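PDB 5BY3: BtGH115A, which probably removes 4-O-methyl-glucuronic acid from decorated arabinogalactans, acting as an alpha-glucuronidase of glycoside hydrolase family 115. Local coordinates for residues 132-144 with 548-560. Sequence-based numbering, arbitrary orientation.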
ATOM      1  N   TRP A 132       4.567  -7.604  13.442  1.00 39.68           N
ATOM      2  CA  TRP A 132       3.194  -7.995  13.704  1.00 38.07           C
ATOM      3  C   TRP A 132       3.015  -8.894  14.954  1.00 42.34           C
ATOM      4  O   TRP A 132       1.938  -9.496  15.154  1.00 41.32           O
ATOM      5  CB  TRP A 132       2.650  -8.672  12.466  1.00 36.97           C
ATOM      6  CG  TRP A 132       2.932  -7.886  11.239  1.00 35.69           C
ATOM      7  CD1 TRP A 132       3.982  -8.025  10.414  1.00 37.03           C
ATOM      8  CD2 TRP A 132       2.161  -6.799  10.737  1.00 34.00           C
ATOM      9  NE1 TRP A 132       3.916  -7.095   9.395  1.00 37.78           N
ATOM     10  CE2 TRP A 132       2.807  -6.327   9.582  1.00 35.46           C
ATOM     11  CE3 TRP A 132       0.986  -6.175  11.160  1.00 35.01           C
ATOM     12  CZ2 TRP A 132       2.311  -5.283   8.827  1.00 38.49           C
ATOM     13  CZ3 TRP A 132       0.481  -5.134  10.416  1.00 36.66           C
ATOM     14  CH2 TRP A 132       1.142  -4.692   9.255  1.00 37.79           C
ATOM     15  N   GLU A 133       4.088  -8.991  15.748  1.00 39.84           N
ATOM     16  CA  GLU A 133       4.104  -9.516  17.114  1.00 42.05           C
ATOM     17  C   GLU A 133       2.757  -9.327  17.816  1.00 41.57           C
ATOM     18  O   GLU A 133       2.118 -10.286  18.263  1.00 46.27           O
ATOM     19  CB  GLU A 133       5.225  -8.782  17.871  1.00 48.51           C
ATOM     20  CG  GLU A 133       5.282  -8.935  19.385  1.00 57.44           C
ATOM     21  CD  GLU A 133       4.637  -7.795  20.140  1.00 63.45           C
ATOM     22  OE1 GLU A 133       4.916  -6.606  19.847  1.00 60.37           O
ATOM     23  OE2 GLU A 133       3.856  -8.107  21.066  1.00 77.77           O
ATOM     24  N   TRP A 134       2.319  -8.084  17.891  1.00 41.82           N
ATOM     25  CA  TRP A 134       1.037  -7.772  18.468  1.00 40.24           C
ATOM     26  C   TRP A 134      -0.066  -7.709  17.412  1.00 44.48           C
ATOM     27  O   TRP A 134      -1.168  -8.227  17.664  1.00 45.29           O
ATOM     28  CB  TRP A 134       1.105  -6.465  19.246  1.00 39.83           C
ATOM     29  CG  TRP A 134      -0.110  -6.286  20.138  1.00 42.16           C
ATOM     30  CD1 TRP A 134      -0.331  -6.852  21.381  1.00 36.76           C
ATOM     31  CD2 TRP A 134      -1.264  -5.483  19.849  1.00 38.99           C
ATOM     32  NE1 TRP A 134      -1.551  -6.444  21.862  1.00 39.62           N
ATOM     33  CE2 TRP A 134      -2.149  -5.613  20.951  1.00 36.96           C
ATOM     34  CE3 TRP A 134      -1.622  -4.655  18.777  1.00 38.68           C
ATOM     35  CZ2 TRP A 134      -3.374  -4.954  21.009  1.00 37.12           C
ATOM     36  CZ3 TRP A 134      -2.847  -3.997  18.823  1.00 41.38           C
ATOM     37  CH2 TRP A 134      -3.719  -4.157  19.940  1.00 41.84           C
ATOM     38  N   TRP A 135       0.239  -7.091  16.256  1.00 37.89           N
ATOM     39  CA  TRP A 135      -0.775  -6.682  15.281  1.00 39.76           C
ATOM     40  C   TRP A 135      -1.329  -7.835  14.418  1.00 42.44           C
ATOM     41  O   TRP A 135      -2.430  -7.739  13.830  1.00 37.89           O
ATOM     42  CB  TRP A 135      -0.272  -5.516  14.415  1.00 40.09           C
ATOM     43  CG  TRP A 135      -0.484  -4.138  15.067  1.00 40.53           C
ATOM     44  CD1 TRP A 135       0.422  -3.423  15.855  1.00 39.99           C
ATOM     45  CD2 TRP A 135      -1.674  -3.343  15.015  1.00 39.77           C
ATOM     46  NE1 TRP A 135      -0.148  -2.243  16.262  1.00 39.33           N
ATOM     47  CE2 TRP A 135      -1.424  -2.163  15.758  1.00 38.63           C
ATOM     48  CE3 TRP A 135      -2.936  -3.508  14.401  1.00 39.69           C
ATOM     49  CZ2 TRP A 135      -2.388  -1.173  15.919  1.00 36.53           C
ATOM     50  CZ3 TRP A 135      -3.887  -2.519  14.546  1.00 34.38           C
ATOM     51  CH2 TRP A 135      -3.615  -1.363  15.324  1.00 34.88           C
ATOM     52  N   ALA A 136      -0.576  -8.925  14.346  1.00 39.45           N
ATOM     53  CA  ALA A 136      -1.141 -10.150  13.812  1.00 41.76           C
ATOM     54  C   ALA A 136      -0.823 -11.349  14.702  1.00 40.84           C
ATOM     55  O   ALA A 136      -0.854 -12.478  14.251  1.00 38.48           O
ATOM     56  CB  ALA A 136      -0.700 -10.382  12.377  1.00 37.99           C
ATOM     57  N   ASP A 137      -0.495 -11.080  15.962  1.00 41.59           N
ATOM     58  CA  ASP A 137      -0.301 -12.132  16.978  1.00 44.09           C
ATOM     59  C   ASP A 137       0.796 -13.082  16.605  1.00 47.18           C
ATOM     60  O   ASP A 137       0.695 -14.275  16.901  1.00 47.27           O
ATOM     61  CB  ASP A 137      -1.591 -12.934  17.229  1.00 41.01           C
ATOM     62  CG  ASP A 137      -2.761 -12.047  17.510  1.00 48.52           C
ATOM     63  OD1 ASP A 137      -2.852 -11.520  18.644  1.00 54.75           O
ATOM     64  OD2 ASP A 137      -3.572 -11.838  16.585  1.00 51.54           O
ATOM     65  N   VAL A 138       1.846 -12.563  15.968  1.00 43.68           N
ATOM     66  CA  VAL A 138       2.973 -13.389  15.561  1.00 37.94           C
ATOM     67  C   VAL A 138       3.901 -13.583  16.777  1.00 41.64           C
ATOM     68  O   VAL A 138       4.966 -12.952  16.903  1.00 41.92           O
ATOM     69  CB  VAL A 138       3.636 -12.775  14.327  1.00 37.82           C
ATOM     70  CG1 VAL A 138       4.844 -13.575  13.885  1.00 34.58           C
ATOM     71  CG2 VAL A 138       2.614 -12.680  13.184  1.00 39.89           C
ATOM     72  N   THR A 139       3.486 -14.468  17.684  1.00 38.66           N
ATOM     73  CA  THR A 139       4.188 -14.646  18.953  1.00 39.11           C
ATOM     74  C   THR A 139       5.694 -14.903  18.785  1.00 41.50           C
ATOM     75  O   THR A 139       6.077 -15.881  18.164  1.00 40.61           O
ATOM     76  CB  THR A 139       3.562 -15.762  19.795  1.00 39.53           C
ATOM     77  OG1 THR A 139       2.119 -15.693  19.711  1.00 41.72           O
ATOM     78  CG2 THR A 139       4.013 -15.630  21.279  1.00 35.68           C
ATOM     79  N   PRO A 140       6.563 -14.014  19.335  1.00 44.45           N
ATOM     80  CA  PRO A 140       8.024 -14.308  19.142  1.00 41.05           C
ATOM     81  C   PRO A 140       8.392 -15.598  19.821  1.00 41.04           C
ATOM     82  O   PRO A 140       7.763 -15.998  20.807  1.00 40.60           O
ATOM     83  CB  PRO A 140       8.763 -13.132  19.812  1.00 35.54           C
ATOM     84  CG  PRO A 140       7.682 -12.110  20.104  1.00 43.84           C
ATOM     85  CD  PRO A 140       6.325 -12.792  20.134  1.00 40.27           C
ATOM     86  N   GLU A 141       9.390 -16.255  19.268  1.00 45.93           N
ATOM     87  CA  GLU A 141       9.862 -17.500  19.814  1.00 49.62           C
ATOM     88  C   GLU A 141      10.776 -17.117  20.968  1.00 50.41           C
ATOM     89  O   GLU A 141      11.327 -16.010  20.985  1.00 43.00           O
ATOM     90  CB  GLU A 141      10.606 -18.292  18.737  1.00 49.24           C
ATOM     91  CG  GLU A 141       9.672 -18.911  17.715  1.00 61.74           C
ATOM     92  CD  GLU A 141      10.346 -19.965  16.866  1.00 73.01           C
ATOM     93  OE1 GLU A 141      10.385 -19.775  15.623  1.00 76.36           O
ATOM     94  OE2 GLU A 141      10.835 -20.973  17.439  1.00 74.37           O
ATOM     95  N   LYS A 142      10.925 -18.018  21.931  1.00 48.58           N
ATOM     96  CA  LYS A 142      11.869 -17.783  23.002  1.00 51.82           C
ATOM     97  C   LYS A 142      13.227 -18.273  22.553  1.00 48.51           C
ATOM     98  O   LYS A 142      13.321 -19.176  21.730  1.00 47.73           O
ATOM     99  CB  LYS A 142      11.433 -18.469  24.282  1.00 51.24           C
ATOM    100  CG  LYS A 142      10.184 -17.853  24.900  1.00 56.61           C
ATOM    101  CD  LYS A 142       9.268 -18.942  25.436  1.00 61.03           C
ATOM    102  CE  LYS A 142       9.618 -19.326  26.858  1.00 56.76           C
ATOM    103  NZ  LYS A 142       8.782 -18.467  27.734  1.00 61.74           N
ATOM    104  N   LYS A 143      14.276 -17.651  23.073  1.00 44.54           N
ATOM    105  CA  LYS A 143      15.621 -18.103  22.785  1.00 45.42           C
ATOM    106  C   LYS A 143      16.387 -18.437  24.025  1.00 42.36           C
ATOM    107  O   LYS A 143      16.200 -17.823  25.075  1.00 43.12           O
ATOM    108  CB  LYS A 143      16.373 -17.067  21.958  1.00 50.17           C
ATOM    109  CG  LYS A 143      16.168 -17.284  20.474  1.00 54.05           C
ATOM    110  CD  LYS A 143      16.134 -15.980  19.728  1.00 57.58           C
ATOM    111  CE  LYS A 143      17.515 -15.455  19.473  1.00 50.90           C
ATOM    112  NZ  LYS A 143      17.422 -15.237  18.021  1.00 54.54           N
ATOM    113  N   GLU A 144      17.251 -19.425  23.899  1.00 44.43           N
ATOM    114  CA  GLU A 144      18.146 -19.788  24.975  1.00 46.96           C
ATOM    115  C   GLU A 144      19.288 -18.813  25.158  1.00 46.33           C
ATOM    116  O   GLU A 144      19.572 -18.441  26.289  1.00 52.27           O
ATOM    117  CB  GLU A 144      18.676 -21.201  24.776  1.00 52.62           C
ATOM    118  CG  GLU A 144      17.989 -22.197  25.685  1.00 71.67           C
ATOM    119  CD  GLU A 144      18.173 -21.892  27.182  1.00 77.67           C
ATOM    120  OE1 GLU A 144      19.332 -21.658  27.625  1.00 69.42           O
ATOM    121  OE2 GLU A 144      17.148 -21.891  27.915  1.00 83.89           O
ATOM    122  N   PRO A 548       2.946 -23.962  14.010  1.00 57.57           N
ATOM    123  CA  PRO A 548       3.396 -23.978  15.433  1.00 60.23           C
ATOM    124  C   PRO A 548       2.349 -23.420  16.410  1.00 62.01           C
ATOM    125  O   PRO A 548       1.509 -22.616  16.016  1.00 58.82           O
ATOM    126  CB  PRO A 548       4.675 -23.106  15.425  1.00 59.03           C
ATOM    127  CG  PRO A 548       5.128 -23.074  13.999  1.00 56.14           C
ATOM    128  CD  PRO A 548       3.881 -23.196  13.151  1.00 57.35           C
ATOM    129  N   ALA A 549       2.383 -23.864  17.665  1.00 70.21           N
ATOM    130  CA  ALA A 549       1.299 -23.566  18.633  1.00 73.77           C
ATOM    131  C   ALA A 549       1.056 -22.060  18.891  1.00 74.39           C
ATOM    132  O   ALA A 549      -0.115 -21.599  18.975  1.00 74.85           O
ATOM    133  CB  ALA A 549       1.536 -24.308  19.946  1.00 71.77           C
ATOM    134  N   GLY A 550       2.152 -21.305  19.005  1.00 60.30           N
ATOM    135  CA  GLY A 550       2.067 -19.859  19.172  1.00 60.28           C
ATOM    136  C   GLY A 550       1.655 -19.058  17.929  1.00 62.07           C
ATOM    137  O   GLY A 550       1.552 -17.838  17.997  1.00 54.06           O
ATOM    138  N   ARG A 551       1.405 -19.734  16.801  1.00 59.29           N
ATOM    139  CA  ARG A 551       1.137 -19.050  15.538  1.00 52.23           C
ATOM    140  C   ARG A 551      -0.182 -19.367  14.777  1.00 51.98           C
ATOM    141  O   ARG A 551      -0.295 -19.087  13.585  1.00 54.01           O
ATOM    142  CB  ARG A 551       2.425 -18.954  14.681  1.00 46.97           C
ATOM    143  CG  ARG A 551       3.001 -17.540  14.799  1.00 47.20           C
ATOM    144  CD  ARG A 551       4.289 -17.377  15.602  1.00 42.75           C
ATOM    145  NE  ARG A 551       5.311 -17.166  14.594  1.00 44.07           N
ATOM    146  CZ  ARG A 551       6.572 -16.847  14.783  1.00 40.47           C
ATOM    147  NH1 ARG A 551       7.071 -16.656  15.996  1.00 39.29           N
ATOM    148  NH2 ARG A 551       7.339 -16.718  13.710  1.00 44.42           N
ATOM    149  N   GLN A 552      -1.182 -19.900  15.495  1.00 53.68           N
ATOM    150  CA  GLN A 552      -2.450 -20.371  14.902  1.00 50.69           C
ATOM    151  C   GLN A 552      -3.363 -19.220  14.576  1.00 49.15           C
ATOM    152  O   GLN A 552      -4.066 -19.242  13.558  1.00 51.35           O
ATOM    153  CB  GLN A 552      -3.210 -21.354  15.823  1.00 57.36           C
ATOM    154  CG  GLN A 552      -2.545 -22.710  16.060  1.00 59.56           C
ATOM    155  CD  GLN A 552      -2.648 -23.656  14.867  1.00 68.59           C
ATOM    156  OE1 GLN A 552      -3.579 -23.555  14.022  1.00 62.01           O
ATOM    157  NE2 GLN A 552      -1.679 -24.588  14.780  1.00 63.58           N
ATOM    158  N   SER A 553      -3.381 -18.226  15.454  1.00 42.99           N
ATOM    159  CA  SER A 553      -4.087 -16.982  15.166  1.00 43.63           C
ATOM    160  C   SER A 553      -3.477 -16.214  13.967  1.00 42.13           C
ATOM    161  O   SER A 553      -4.205 -15.765  13.099  1.00 46.22           O
ATOM    162  CB  SER A 553      -4.159 -16.114  16.423  1.00 48.26           C
ATOM    163  OG  SER A 553      -4.877 -16.786  17.454  1.00 58.17           O
ATOM    164  N   ALA A 554      -2.157 -16.108  13.888  1.00 37.05           N
ATOM    165  CA  ALA A 554      -1.529 -15.458  12.735  1.00 40.34           C
ATOM    166  C   ALA A 554      -1.886 -16.202  11.466  1.00 42.33           C
ATOM    167  O   ALA A 554      -2.081 -15.607  10.381  1.00 40.20           O
ATOM    168  CB  ALA A 554      -0.019 -15.388  12.895  1.00 36.98           C
ATOM    169  N   TYR A 555      -2.016 -17.511  11.592  1.00 40.66           N
ATOM    170  CA  TYR A 555      -2.378 -18.267  10.409  1.00 41.94           C
ATOM    171  C   TYR A 555      -3.812 -17.919   9.975  1.00 37.36           C
ATOM    172  O   TYR A 555      -4.069 -17.746   8.790  1.00 41.12           O
ATOM    173  CB  TYR A 555      -2.192 -19.769  10.634  1.00 43.22           C
ATOM    174  CG  TYR A 555      -2.368 -20.602   9.381  1.00 40.81           C
ATOM    175  CD1 TYR A 555      -1.397 -20.595   8.362  1.00 41.02           C
ATOM    176  CD2 TYR A 555      -3.504 -21.379   9.206  1.00 38.53           C
ATOM    177  CE1 TYR A 555      -1.558 -21.358   7.213  1.00 39.12           C
ATOM    178  CE2 TYR A 555      -3.665 -22.154   8.071  1.00 39.24           C
ATOM    179  CZ  TYR A 555      -2.707 -22.134   7.085  1.00 38.79           C
ATOM    180  OH  TYR A 555      -2.893 -22.898   5.980  1.00 41.75           O
ATOM    181  N   PHE A 556      -4.734 -17.780  10.911  1.00 33.27           N
ATOM    182  CA  PHE A 556      -6.093 -17.520  10.479  1.00 39.00           C
ATOM    183  C   PHE A 556      -6.149 -16.124   9.841  1.00 38.83           C
ATOM    184  O   PHE A 556      -6.716 -15.931   8.768  1.00 36.89           O
ATOM    185  CB  PHE A 556      -7.121 -17.678  11.619  1.00 36.59           C
ATOM    186  CG  PHE A 556      -8.549 -17.648  11.133  1.00 40.30           C
ATOM    187  CD1 PHE A 556      -9.194 -18.824  10.746  1.00 39.22           C
ATOM    188  CD2 PHE A 556      -9.245 -16.427  11.019  1.00 41.62           C
ATOM    189  CE1 PHE A 556     -10.507 -18.783  10.251  1.00 43.81           C
ATOM    190  CE2 PHE A 556     -10.550 -16.380  10.546  1.00 39.51           C
ATOM    191  CZ  PHE A 556     -11.189 -17.558  10.169  1.00 43.19           C
ATOM    192  N   GLU A 557      -5.514 -15.186  10.523  1.00 38.42           N
ATOM    193  CA  GLU A 557      -5.401 -13.790  10.116  1.00 41.57           C
ATOM    194  C   GLU A 557      -4.721 -13.555   8.775  1.00 41.40           C
ATOM    195  O   GLU A 557      -5.260 -12.815   7.954  1.00 43.84           O
ATOM    196  CB  GLU A 557      -4.693 -12.992  11.215  1.00 38.43           C
ATOM    197  CG  GLU A 557      -5.594 -12.738  12.395  1.00 35.67           C
ATOM    198  CD  GLU A 557      -4.849 -12.233  13.588  1.00 41.15           C
ATOM    199  OE1 GLU A 557      -4.177 -11.188  13.469  1.00 40.95           O
ATOM    200  OE2 GLU A 557      -4.967 -12.876  14.657  1.00 42.12           O
ATOM    201  N   LEU A 558      -3.592 -14.228   8.543  1.00 38.70           N
ATOM    202  CA  LEU A 558      -2.725 -13.932   7.394  1.00 37.35           C
ATOM    203  C   LEU A 558      -2.871 -14.871   6.201  1.00 37.89           C
ATOM    204  O   LEU A 558      -2.601 -14.480   5.073  1.00 42.25           O
ATOM    205  CB  LEU A 558      -1.270 -13.871   7.855  1.00 37.84           C
ATOM    206  CG  LEU A 558      -1.014 -12.889   9.038  1.00 37.43           C
ATOM    207  CD1 LEU A 558       0.332 -13.136   9.677  1.00 30.04           C
ATOM    208  CD2 LEU A 558      -1.112 -11.434   8.643  1.00 34.65           C
ATOM    209  N   VAL A 559      -3.303 -16.101   6.436  1.00 37.34           N
ATOM    210  CA  VAL A 559      -3.473 -17.080   5.361  1.00 40.47           C
ATOM    211  C   VAL A 559      -4.920 -17.556   5.254  1.00 39.90           C
ATOM    212  O   VAL A 559      -5.540 -17.376   4.222  1.00 45.77           O
ATOM    213  CB  VAL A 559      -2.475 -18.280   5.490  1.00 41.41           C
ATOM    214  CG1 VAL A 559      -2.580 -19.207   4.307  1.00 39.09           C
ATOM    215  CG2 VAL A 559      -1.044 -17.795   5.539  1.00 43.58           C
ATOM    216  N   LYS A 560      -5.459 -18.142   6.318  1.00 39.60           N
ATOM    217  CA  LYS A 560      -6.730 -18.867   6.228  1.00 40.10           C
ATOM    218  C   LYS A 560      -7.909 -17.928   5.944  1.00 40.96           C
ATOM    219  O   LYS A 560      -8.653 -18.174   5.004  1.00 43.70           O
ATOM    220  CB  LYS A 560      -6.958 -19.738   7.477  1.00 45.03           C
ATOM    221  CG  LYS A 560      -8.021 -20.818   7.332  1.00 52.60           C
ATOM    222  CD  LYS A 560      -7.881 -21.888   8.404  1.00 53.92           C
ATOM    223  CE  LYS A 560      -8.847 -23.041   8.181  1.00 56.10           C
ATOM    224  NZ  LYS A 560     -10.119 -22.829   8.922  1.00 58.07           N
TER
HETATM  225  O   HOH W   1      -0.889 -16.474  16.380  1.00 35.36           O
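Arg551, the N-cap residue of helix 552-580, reaches along the loop 132-144 and lays one face of its guanidinium on Val138 CG1. Bends at chi2 (109°) and chi3 (106°) swing the outstretched chain along Val138 and Thr139, bringing NH1 to Thr139 O at 2.5 Å in a bent bond (N-H...O 138°), the donor tilted from the carbonyl plane. Shortening Arg551 to an alanine is likely to leave Thr139 O without this donor and open a gap over Val138 CG1. Thr139 OG1, turned beside its own backbone N, gives its proton to Gly550 O at 2.8 Å, in the carbonyl plane and on a lone pair. A water joins Asp137 O and Gly550 O to Ala554 N. Val138, the centre of an inverse gamma turn, packs CG2 on Ala554 CB (3.8 Å), and Ala136 CB lies against Leu558 CD2. Beside them, the buried carboxylates of Asp137 and Glu557 stand nearly perpendicular, Asp137 OD2 and Glu557 OE2 only 2.6 Å apart, a spacing that suggests one acid holds a proton; salt bridges from Lys610 to Asp137 OD1 and Lys438 to Glu557 OE1 probably ease the crowding of charge. The contact thus fastens the loop between helix 113-126 and strand 145-148 to the start of helix 552-580, with helix 462-473 touching Val138 and Leu558 and helix 38-55 meeting Pro140.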